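Local coordinates for lipopolysaccharide biosynthesis protein wbpB (PDB 3OA0) that binds NAD(+) and probably oxidises a UDP-linked N-acetylated sugar acid in lipopolysaccharide biosynthesis, as a member of the Gfo/Idh/MocA oxidoreductase family, at residues A[153-158]-A[222-227]; A[200-205]-A[295-300]. All blocks are in the same frame, centred on the assembly; numbering follows the deposited sequence.

Both interactions involve the mixed sheet of the C-terminal alpha/beta domain, but at different depths in it. Interaction 1 pairs two strands inside the sheet, 153-158 and 222-227; it is largely buried, and Tyr158 at one end reaches the bound substrate-like nucleotide sugar. Interaction 2 lies at the surface, where outermost strand 199-207 of the same sheet meets the chain leaving helix 281-296, away from the annotated sites. Five direct backbone bonds and a salt bridge join the first pair; one backbone bond, a bridging water and a few aliphatic contacts join the second. The two meet where Trp225 CZ2 packs 4.0 Å from Glu203 O.

Interaction 1 of 2, residues A[153-158]-A[222-227]; sequences DVVLTY and RVRWFL
Asp153 and Arg222 meet at one end of a parallel strand pair in a side-on, two-nitrogen salt bridge. Arg222 NE donates a hydrogen bond to Asp153 OD1 at 2.8 Å and NH1 one to OD2 at 2.9 Å, each oxygen met on its syn side, though carboxylate and guanidinium are turned 50° apart. A bend at chi3 (-65°) brings the Arg222 guanidinium back to the acid. The backbones are bonded alternately: Val154 N, Leu156 N and Tyr158 N give to Arg222 O, Arg224 O and Phe226 O, while Arg224 N and Phe226 N give to Val154 O and Leu156 O. Val154 O also accepts from a water at 2.8 Å, which in turn accepts a hydrogen bond from Arg224 NE in the guanidinium plane; Arg224 NH2 is satisfied by Arg307 O. Thr157 OG1 is hydrogen-bonded to His308 NE2. Among the apolar side chains, Val154 and Val223 lie side by side, CG1 to CG1 4.0 Å, and Leu227 CD2 sits 3.7 Å from Tyr158 CB. Tyr158, seen to bind 2-oxoglutarate, touches the bound UDP-sugar acid here. Strand 245-251 flanks 153-158 and strand 211-218 flanks 222-227; helix 186-196 packs on the face carrying Val154, Leu156, Val223 and Leu227, while His308 and Phe310 lie against the other.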
ATOM      1  N   ASP A 153      43.520 -14.436 -14.051  1.00 22.39           N
ATOM      2  CA  ASP A 153      42.491 -15.428 -13.729  1.00 23.16           C
ATOM      3  C   ASP A 153      41.923 -15.067 -12.366  1.00 21.46           C
ATOM      4  O   ASP A 153      42.665 -14.978 -11.396  1.00 21.25           O
ATOM      5  CB  ASP A 153      42.987 -16.875 -13.752  1.00 22.44           C
ATOM      6  CG  ASP A 153      43.219 -17.339 -15.203  1.00 28.91           C
ATOM      7  OD1 ASP A 153      42.238 -17.530 -15.970  1.00 29.10           O
ATOM      8  OD2 ASP A 153      44.395 -17.375 -15.610  1.00 29.12           O
ATOM      9  N   VAL A 154      40.613 -14.861 -12.317  1.00 21.02           N
ATOM     10  CA  VAL A 154      40.004 -14.299 -11.101  1.00 19.03           C
ATOM     11  C   VAL A 154      38.938 -15.268 -10.633  1.00 19.32           C
ATOM     12  O   VAL A 154      38.179 -15.782 -11.453  1.00 17.64           O
ATOM     13  CB  VAL A 154      39.339 -12.975 -11.457  1.00 18.76           C
ATOM     14  CG1 VAL A 154      38.545 -12.342 -10.267  1.00 18.59           C
ATOM     15  CG2 VAL A 154      40.374 -12.016 -11.955  1.00 14.86           C
ATOM     16  N   VAL A 155      38.866 -15.508  -9.331  1.00 19.58           N
ATOM     17  CA  VAL A 155      37.737 -16.176  -8.704  1.00 20.60           C
ATOM     18  C   VAL A 155      37.032 -15.175  -7.776  1.00 22.75           C
ATOM     19  O   VAL A 155      37.638 -14.572  -6.876  1.00 21.55           O
ATOM     20  CB  VAL A 155      38.194 -17.398  -7.891  1.00 22.34           C
ATOM     21  CG1 VAL A 155      37.037 -18.099  -7.185  1.00 20.13           C
ATOM     22  CG2 VAL A 155      39.034 -18.366  -8.782  1.00 21.97           C
ATOM     23  N   LEU A 156      35.748 -14.955  -8.027  1.00 21.51           N
ATOM     24  CA  LEU A 156      35.010 -13.958  -7.242  1.00 23.39           C
ATOM     25  C   LEU A 156      33.906 -14.698  -6.493  1.00 22.61           C
ATOM     26  O   LEU A 156      33.116 -15.446  -7.109  1.00 19.75           O
ATOM     27  CB  LEU A 156      34.320 -12.949  -8.166  1.00 22.48           C
ATOM     28  CG  LEU A 156      33.582 -11.945  -7.285  1.00 27.86           C
ATOM     29  CD1 LEU A 156      34.209 -10.575  -7.495  1.00 33.38           C
ATOM     30  CD2 LEU A 156      32.125 -11.945  -7.562  1.00 28.36           C
ATOM     31  N   THR A 157      33.843 -14.478  -5.188  1.00 21.88           N
ATOM     32  CA  THR A 157      32.810 -15.157  -4.408  1.00 23.56           C
ATOM     33  C   THR A 157      32.109 -14.134  -3.527  1.00 23.06           C
ATOM     34  O   THR A 157      32.734 -13.325  -2.840  1.00 22.34           O
ATOM     35  CB  THR A 157      33.432 -16.216  -3.488  1.00 26.84           C
ATOM     36  OG1 THR A 157      34.189 -17.133  -4.294  1.00 24.47           O
ATOM     37  CG2 THR A 157      32.313 -17.004  -2.789  1.00 27.08           C
ATOM     38  N   TYR A 158      30.790 -14.121  -3.588  1.00 23.79           N
ATOM     39  CA  TYR A 158      30.110 -13.263  -2.665  1.00 26.05           C
ATOM     40  C   TYR A 158      28.867 -13.913  -2.107  1.00 27.46           C
ATOM     41  O   TYR A 158      27.950 -14.246  -2.862  1.00 25.20           O
ATOM     42  CB  TYR A 158      29.767 -11.960  -3.346  1.00 27.51           C
ATOM     43  CG  TYR A 158      29.056 -11.037  -2.414  1.00 30.98           C
ATOM     44  CD1 TYR A 158      29.515 -10.870  -1.110  1.00 34.55           C
ATOM     45  CD2 TYR A 158      27.940 -10.330  -2.829  1.00 34.43           C
ATOM     46  CE1 TYR A 158      28.901  -9.989  -0.237  1.00 38.58           C
ATOM     47  CE2 TYR A 158      27.283  -9.485  -1.947  1.00 41.24           C
ATOM     48  CZ  TYR A 158      27.775  -9.318  -0.655  1.00 41.10           C
ATOM     49  OH  TYR A 158      27.132  -8.479   0.215  1.00 45.08           O
ATOM     50  N   ARG A 222      39.844 -13.542 -16.981  1.00 19.51           N
ATOM     51  CA  ARG A 222      38.894 -14.643 -17.023  1.00 19.02           C
ATOM     52  C   ARG A 222      38.312 -14.813 -15.619  1.00 18.48           C
ATOM     53  O   ARG A 222      39.089 -15.019 -14.692  1.00 19.98           O
ATOM     54  CB  ARG A 222      39.575 -15.930 -17.500  1.00 16.77           C
ATOM     55  CG  ARG A 222      40.022 -15.825 -18.997  1.00 18.25           C
ATOM     56  CD  ARG A 222      40.933 -17.016 -19.401  1.00 20.25           C
ATOM     57  NE  ARG A 222      42.208 -17.002 -18.673  1.00 20.93           N
ATOM     58  CZ  ARG A 222      43.298 -16.329 -19.053  1.00 17.82           C
ATOM     59  NH1 ARG A 222      44.364 -16.387 -18.285  1.00 20.24           N
ATOM     60  NH2 ARG A 222      43.338 -15.628 -20.183  1.00 18.62           N
ATOM     61  N   VAL A 223      36.978 -14.817 -15.462  1.00 17.75           N
ATOM     62  CA  VAL A 223      36.419 -14.691 -14.115  1.00 15.67           C
ATOM     63  C   VAL A 223      35.430 -15.793 -13.879  1.00 15.33           C
ATOM     64  O   VAL A 223      34.457 -15.930 -14.609  1.00 15.14           O
ATOM     65  CB  VAL A 223      35.684 -13.336 -13.916  1.00 16.48           C
ATOM     66  CG1 VAL A 223      35.271 -13.201 -12.433  1.00 13.54           C
ATOM     67  CG2 VAL A 223      36.541 -12.121 -14.354  1.00 14.67           C
ATOM     68  N   ARG A 224      35.670 -16.566 -12.837  1.00 14.87           N
ATOM     69  CA  ARG A 224      34.653 -17.499 -12.390  1.00 15.69           C
ATOM     70  C   ARG A 224      33.973 -16.847 -11.210  1.00 15.98           C
ATOM     71  O   ARG A 224      34.672 -16.327 -10.327  1.00 17.55           O
ATOM     72  CB  ARG A 224      35.340 -18.793 -11.954  1.00 15.84           C
ATOM     73  CG  ARG A 224      35.750 -19.646 -13.164  1.00 15.73           C
ATOM     74  CD  ARG A 224      36.330 -20.994 -12.676  1.00 24.92           C
ATOM     75  NE  ARG A 224      37.634 -20.786 -12.038  1.00 22.59           N
ATOM     76  CZ  ARG A 224      38.204 -21.661 -11.225  1.00 26.35           C
ATOM     77  NH1 ARG A 224      39.388 -21.378 -10.682  1.00 24.04           N
ATOM     78  NH2 ARG A 224      37.587 -22.811 -10.974  1.00 24.75           N
ATOM     79  N   TRP A 225      32.649 -16.785 -11.198  1.00 15.27           N
ATOM     80  CA  TRP A 225      31.998 -16.016 -10.133  1.00 17.64           C
ATOM     81  C   TRP A 225      30.864 -16.797  -9.496  1.00 18.31           C
ATOM     82  O   TRP A 225      30.224 -17.602 -10.195  1.00 17.78           O
ATOM     83  CB  TRP A 225      31.424 -14.678 -10.627  1.00 16.67           C
ATOM     84  CG  TRP A 225      30.510 -14.763 -11.852  1.00 20.95           C
ATOM     85  CD1 TRP A 225      30.894 -14.772 -13.187  1.00 18.77           C
ATOM     86  CD2 TRP A 225      29.082 -14.883 -11.857  1.00 20.40           C
ATOM     87  NE1 TRP A 225      29.792 -14.905 -13.992  1.00 19.14           N
ATOM     88  CE2 TRP A 225      28.672 -14.947 -13.204  1.00 17.92           C
ATOM     89  CE3 TRP A 225      28.109 -14.898 -10.847  1.00 20.11           C
ATOM     90  CZ2 TRP A 225      27.321 -15.029 -13.579  1.00 21.94           C
ATOM     91  CZ3 TRP A 225      26.769 -15.003 -11.221  1.00 22.41           C
ATOM     92  CH2 TRP A 225      26.393 -15.071 -12.578  1.00 21.73           C
ATOM     93  N   PHE A 226      30.597 -16.526  -8.212  1.00 17.70           N
ATOM     94  CA  PHE A 226      29.550 -17.239  -7.442  1.00 19.43           C
ATOM     95  C   PHE A 226      28.939 -16.241  -6.473  1.00 19.83           C
ATOM     96  O   PHE A 226      29.680 -15.589  -5.719  1.00 18.70           O
ATOM     97  CB  PHE A 226      30.158 -18.359  -6.593  1.00 20.04           C
ATOM     98  CG  PHE A 226      29.149 -19.152  -5.762  1.00 21.52           C
ATOM     99  CD1 PHE A 226      28.556 -20.296  -6.270  1.00 24.17           C
ATOM    100  CD2 PHE A 226      28.829 -18.769  -4.473  1.00 23.24           C
ATOM    101  CE1 PHE A 226      27.657 -21.046  -5.501  1.00 21.96           C
ATOM    102  CE2 PHE A 226      27.941 -19.501  -3.716  1.00 24.73           C
ATOM    103  CZ  PHE A 226      27.350 -20.637  -4.216  1.00 22.33           C
ATOM    104  N   LEU A 227      27.620 -16.111  -6.530  1.00 19.13           N
ATOM    105  CA  LEU A 227      26.891 -15.168  -5.697  1.00 21.68           C
ATOM    106  C   LEU A 227      25.782 -15.903  -4.979  1.00 21.90           C
ATOM    107  O   LEU A 227      24.993 -16.589  -5.633  1.00 22.36           O
ATOM    108  CB  LEU A 227      26.170 -14.120  -6.571  1.00 21.99           C
ATOM    109  CG  LEU A 227      27.086 -13.217  -7.398  1.00 25.77           C
ATOM    110  CD1 LEU A 227      26.294 -12.343  -8.409  1.00 27.79           C
ATOM    111  CD2 LEU A 227      28.024 -12.377  -6.530  1.00 27.85           C
TER
HETATM  112  O   HOH W   1      39.129 -18.187 -12.591  1.00 24.42           O

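Interaction 2 of 2, residues A[200-205]-A[295-300]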
ATOM      1  N   LEU A 200      33.643 -10.147 -23.275  1.00 27.71           N
ATOM      2  CA  LEU A 200      33.588 -10.691 -24.625  1.00 28.80           C
ATOM      3  C   LEU A 200      32.664 -11.884 -24.588  1.00 28.67           C
ATOM      4  O   LEU A 200      32.004 -12.195 -25.570  1.00 30.85           O
ATOM      5  CB  LEU A 200      34.977 -11.183 -25.032  1.00 29.55           C
ATOM      6  CG  LEU A 200      35.931 -10.031 -24.744  1.00 31.91           C
ATOM      7  CD1 LEU A 200      37.381 -10.485 -24.904  1.00 39.32           C
ATOM      8  CD2 LEU A 200      35.562  -8.872 -25.667  1.00 35.84           C
ATOM      9  N   HIS A 201      32.620 -12.582 -23.462  1.00 27.47           N
ATOM     10  CA  HIS A 201      31.804 -13.781 -23.382  1.00 27.22           C
ATOM     11  C   HIS A 201      31.173 -13.881 -21.989  1.00 27.71           C
ATOM     12  O   HIS A 201      31.851 -13.683 -20.980  1.00 25.34           O
ATOM     13  CB  HIS A 201      32.659 -15.002 -23.717  1.00 27.22           C
ATOM     14  CG  HIS A 201      31.925 -16.299 -23.695  1.00 30.38           C
ATOM     15  ND1 HIS A 201      30.856 -16.568 -24.529  1.00 36.74           N
ATOM     16  CD2 HIS A 201      32.169 -17.447 -23.017  1.00 33.06           C
ATOM     17  CE1 HIS A 201      30.427 -17.800 -24.316  1.00 35.23           C
ATOM     18  NE2 HIS A 201      31.206 -18.354 -23.400  1.00 38.09           N
ATOM     19  N   VAL A 202      29.889 -14.243 -21.955  1.00 28.38           N
ATOM     20  CA  VAL A 202      29.182 -14.385 -20.697  1.00 29.55           C
ATOM     21  C   VAL A 202      28.462 -15.725 -20.581  1.00 28.96           C
ATOM     22  O   VAL A 202      27.687 -16.079 -21.471  1.00 30.92           O
ATOM     23  CB  VAL A 202      28.197 -13.197 -20.539  1.00 30.17           C
ATOM     24  CG1 VAL A 202      27.441 -13.299 -19.237  1.00 30.04           C
ATOM     25  CG2 VAL A 202      28.948 -11.865 -20.660  1.00 29.05           C
ATOM     26  N   GLU A 203      28.675 -16.463 -19.493  1.00 27.42           N
ATOM     27  CA  GLU A 203      27.937 -17.712 -19.255  1.00 26.69           C
ATOM     28  C   GLU A 203      27.308 -17.721 -17.877  1.00 25.87           C
ATOM     29  O   GLU A 203      27.907 -17.236 -16.904  1.00 23.48           O
ATOM     30  CB  GLU A 203      28.819 -18.971 -19.278  1.00 26.51           C
ATOM     31  CG  GLU A 203      29.630 -19.053 -20.526  1.00 30.60           C
ATOM     32  CD  GLU A 203      30.704 -20.132 -20.551  1.00 31.90           C
ATOM     33  OE1 GLU A 203      30.885 -20.971 -19.627  1.00 28.88           O
ATOM     34  OE2 GLU A 203      31.417 -20.035 -21.572  1.00 35.02           O
ATOM     35  N   VAL A 204      26.149 -18.366 -17.791  1.00 24.84           N
ATOM     36  CA  VAL A 204      25.467 -18.504 -16.511  1.00 26.85           C
ATOM     37  C   VAL A 204      25.353 -19.997 -16.233  1.00 26.64           C
ATOM     38  O   VAL A 204      24.832 -20.728 -17.084  1.00 27.58           O
ATOM     39  CB  VAL A 204      24.074 -17.851 -16.613  1.00 26.03           C
ATOM     40  CG1 VAL A 204      23.393 -17.945 -15.303  1.00 26.10           C
ATOM     41  CG2 VAL A 204      24.236 -16.386 -17.038  1.00 29.54           C
ATOM     42  N   HIS A 205      25.843 -20.457 -15.087  1.00 27.36           N
ATOM     43  CA  HIS A 205      25.917 -21.900 -14.828  1.00 28.69           C
ATOM     44  C   HIS A 205      24.936 -22.366 -13.762  1.00 29.44           C
ATOM     45  O   HIS A 205      24.682 -23.578 -13.628  1.00 30.98           O
ATOM     46  CB  HIS A 205      27.291 -22.341 -14.308  1.00 27.57           C
ATOM     47  CG  HIS A 205      28.437 -22.004 -15.212  1.00 28.03           C
ATOM     48  ND1 HIS A 205      29.722 -21.861 -14.739  1.00 26.99           N
ATOM     49  CD2 HIS A 205      28.500 -21.784 -16.548  1.00 27.48           C
ATOM     50  CE1 HIS A 205      30.527 -21.555 -15.743  1.00 26.97           C
ATOM     51  NE2 HIS A 205      29.810 -21.491 -16.850  1.00 27.15           N
ATOM     52  N   ARG A 295      20.646 -12.007 -16.691  1.00 32.11           N
ATOM     53  CA  ARG A 295      19.281 -12.042 -16.211  1.00 33.08           C
ATOM     54  C   ARG A 295      18.466 -12.795 -17.245  1.00 33.38           C
ATOM     55  O   ARG A 295      17.489 -13.415 -16.876  1.00 33.56           O
ATOM     56  CB  ARG A 295      18.794 -10.585 -16.066  1.00 33.58           C
ATOM     57  CG  ARG A 295      17.340 -10.320 -15.832  1.00 30.68           C
ATOM     58  CD  ARG A 295      17.044  -8.803 -15.799  1.00 24.17           C
ATOM     59  NE  ARG A 295      18.023  -8.050 -15.023  1.00 18.97           N
ATOM     60  CZ  ARG A 295      18.425  -6.832 -15.373  1.00 21.38           C
ATOM     61  NH1 ARG A 295      17.962  -6.292 -16.483  1.00 22.15           N
ATOM     62  NH2 ARG A 295      19.335  -6.191 -14.658  1.00 21.37           N
ATOM     63  N   THR A 296      18.887 -12.771 -18.510  1.00 33.22           N
ATOM     64  CA  THR A 296      18.108 -13.273 -19.649  1.00 34.07           C
ATOM     65  C   THR A 296      18.742 -14.476 -20.409  1.00 35.29           C
ATOM     66  O   THR A 296      18.006 -15.237 -21.031  1.00 35.60           O
ATOM     67  CB  THR A 296      17.936 -12.163 -20.730  1.00 34.28           C
ATOM     68  OG1 THR A 296      19.234 -11.748 -21.156  1.00 35.80           O
ATOM     69  CG2 THR A 296      17.168 -10.907 -20.251  1.00 31.33           C
ATOM     70  N   LEU A 297      20.073 -14.632 -20.406  1.00 34.80           N
ATOM     71  CA  LEU A 297      20.782 -15.787 -21.018  1.00 35.22           C
ATOM     72  C   LEU A 297      20.348 -17.181 -20.543  1.00 35.46           C
ATOM     73  O   LEU A 297      20.177 -17.405 -19.352  1.00 34.88           O
ATOM     74  CB  LEU A 297      22.317 -15.692 -20.831  1.00 34.26           C
ATOM     75  CG  LEU A 297      23.057 -14.669 -21.710  1.00 36.39           C
ATOM     76  CD1 LEU A 297      24.538 -14.416 -21.395  1.00 34.73           C
ATOM     77  CD2 LEU A 297      22.845 -14.887 -23.194  1.00 37.45           C
ATOM     78  N   PRO A 298      20.227 -18.154 -21.467  1.00 36.22           N
ATOM     79  CA  PRO A 298      19.937 -19.503 -20.999  1.00 36.60           C
ATOM     80  C   PRO A 298      21.116 -20.100 -20.261  1.00 36.62           C
ATOM     81  O   PRO A 298      22.256 -19.750 -20.557  1.00 37.09           O
ATOM     82  CB  PRO A 298      19.694 -20.301 -22.288  1.00 37.34           C
ATOM     83  CG  PRO A 298      20.177 -19.457 -23.412  1.00 36.71           C
ATOM     84  CD  PRO A 298      20.128 -18.029 -22.933  1.00 36.23           C
ATOM     85  N   LEU A 299      20.855 -20.992 -19.312  1.00 36.22           N
ATOM     86  CA  LEU A 299      21.927 -21.652 -18.596  1.00 35.95           C
ATOM     87  C   LEU A 299      22.780 -22.423 -19.593  1.00 37.76           C
ATOM     88  O   LEU A 299      22.296 -22.935 -20.603  1.00 37.87           O
ATOM     89  CB  LEU A 299      21.390 -22.632 -17.547  1.00 35.73           C
ATOM     90  CG  LEU A 299      20.498 -22.032 -16.455  1.00 36.12           C
ATOM     91  CD1 LEU A 299      19.951 -23.094 -15.512  1.00 35.29           C
ATOM     92  CD2 LEU A 299      21.339 -21.043 -15.688  1.00 40.22           C
ATOM     93  N   SER A 300      24.064 -22.540 -19.284  1.00 38.39           N
ATOM     94  CA  SER A 300      24.919 -23.429 -20.047  1.00 38.18           C
ATOM     95  C   SER A 300      25.721 -24.325 -19.102  1.00 38.02           C
ATOM     96  O   SER A 300      25.785 -24.102 -17.888  1.00 37.49           O
ATOM     97  CB  SER A 300      25.723 -22.624 -21.069  1.00 37.47           C
ATOM     98  OG  SER A 300      26.630 -21.762 -20.436  1.00 36.53           O
TER
HETATM   99  O   HOH W   2      25.187 -19.551 -20.104  1.00 37.78           O
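The outermost strand of the C-terminal sheet, 199-207, here receives the chain that has just left helix 281-296, and Val204 is met by both Leu297 and Leu299. A single direct hydrogen bond joins the backbones: Ser300 N gives to Val204 O at 3.0 Å, almost straight at 167°. Next to it a water accepts a hydrogen bond from Val204 N (2.8 Å), donates one to Pro298 O, and accepts from Ser300 OG at 2.7 Å, so the same water ties the strand to two residues of the loop. Ser300 OG stands between its backbone N and carbonyl carbon (chi1 66°), which turns it to this water and to Glu203 CB. The aliphatic contacts come from branch ends: Leu297 CD1 reaches Val202 CG1 at 3.8 Å, the two side chains crossing at about a right angle, and Leu299 CD2 lies 3.7 Å from Val204 CG1. Leu294, on the helix itself, also packs against Val202 and Val204. Along the strand the Glu203 carboxylate receives a histidine. His205 NE2 donates to Glu203 OE1 at 3.0 Å, nearly straight, the oxygen lying in the ring plane and using its anti lone pair; His201 NE2 also lies close to Glu203 OE2, in a very short and therefore doubtful hydrogen bond. Replacing Glu203 with an alanine would probably leave His205 NE2 without its acceptor and its imidazole freer to turn. Leu297 O is taken by Arg207, a further tie between loop and strand. The chemistry is mixed: the leucines supply dispersion contacts, whereas the backbone bond and the water probably help fix how the loop lies along the strand, and the carboxylate would probably favour protonation of His205.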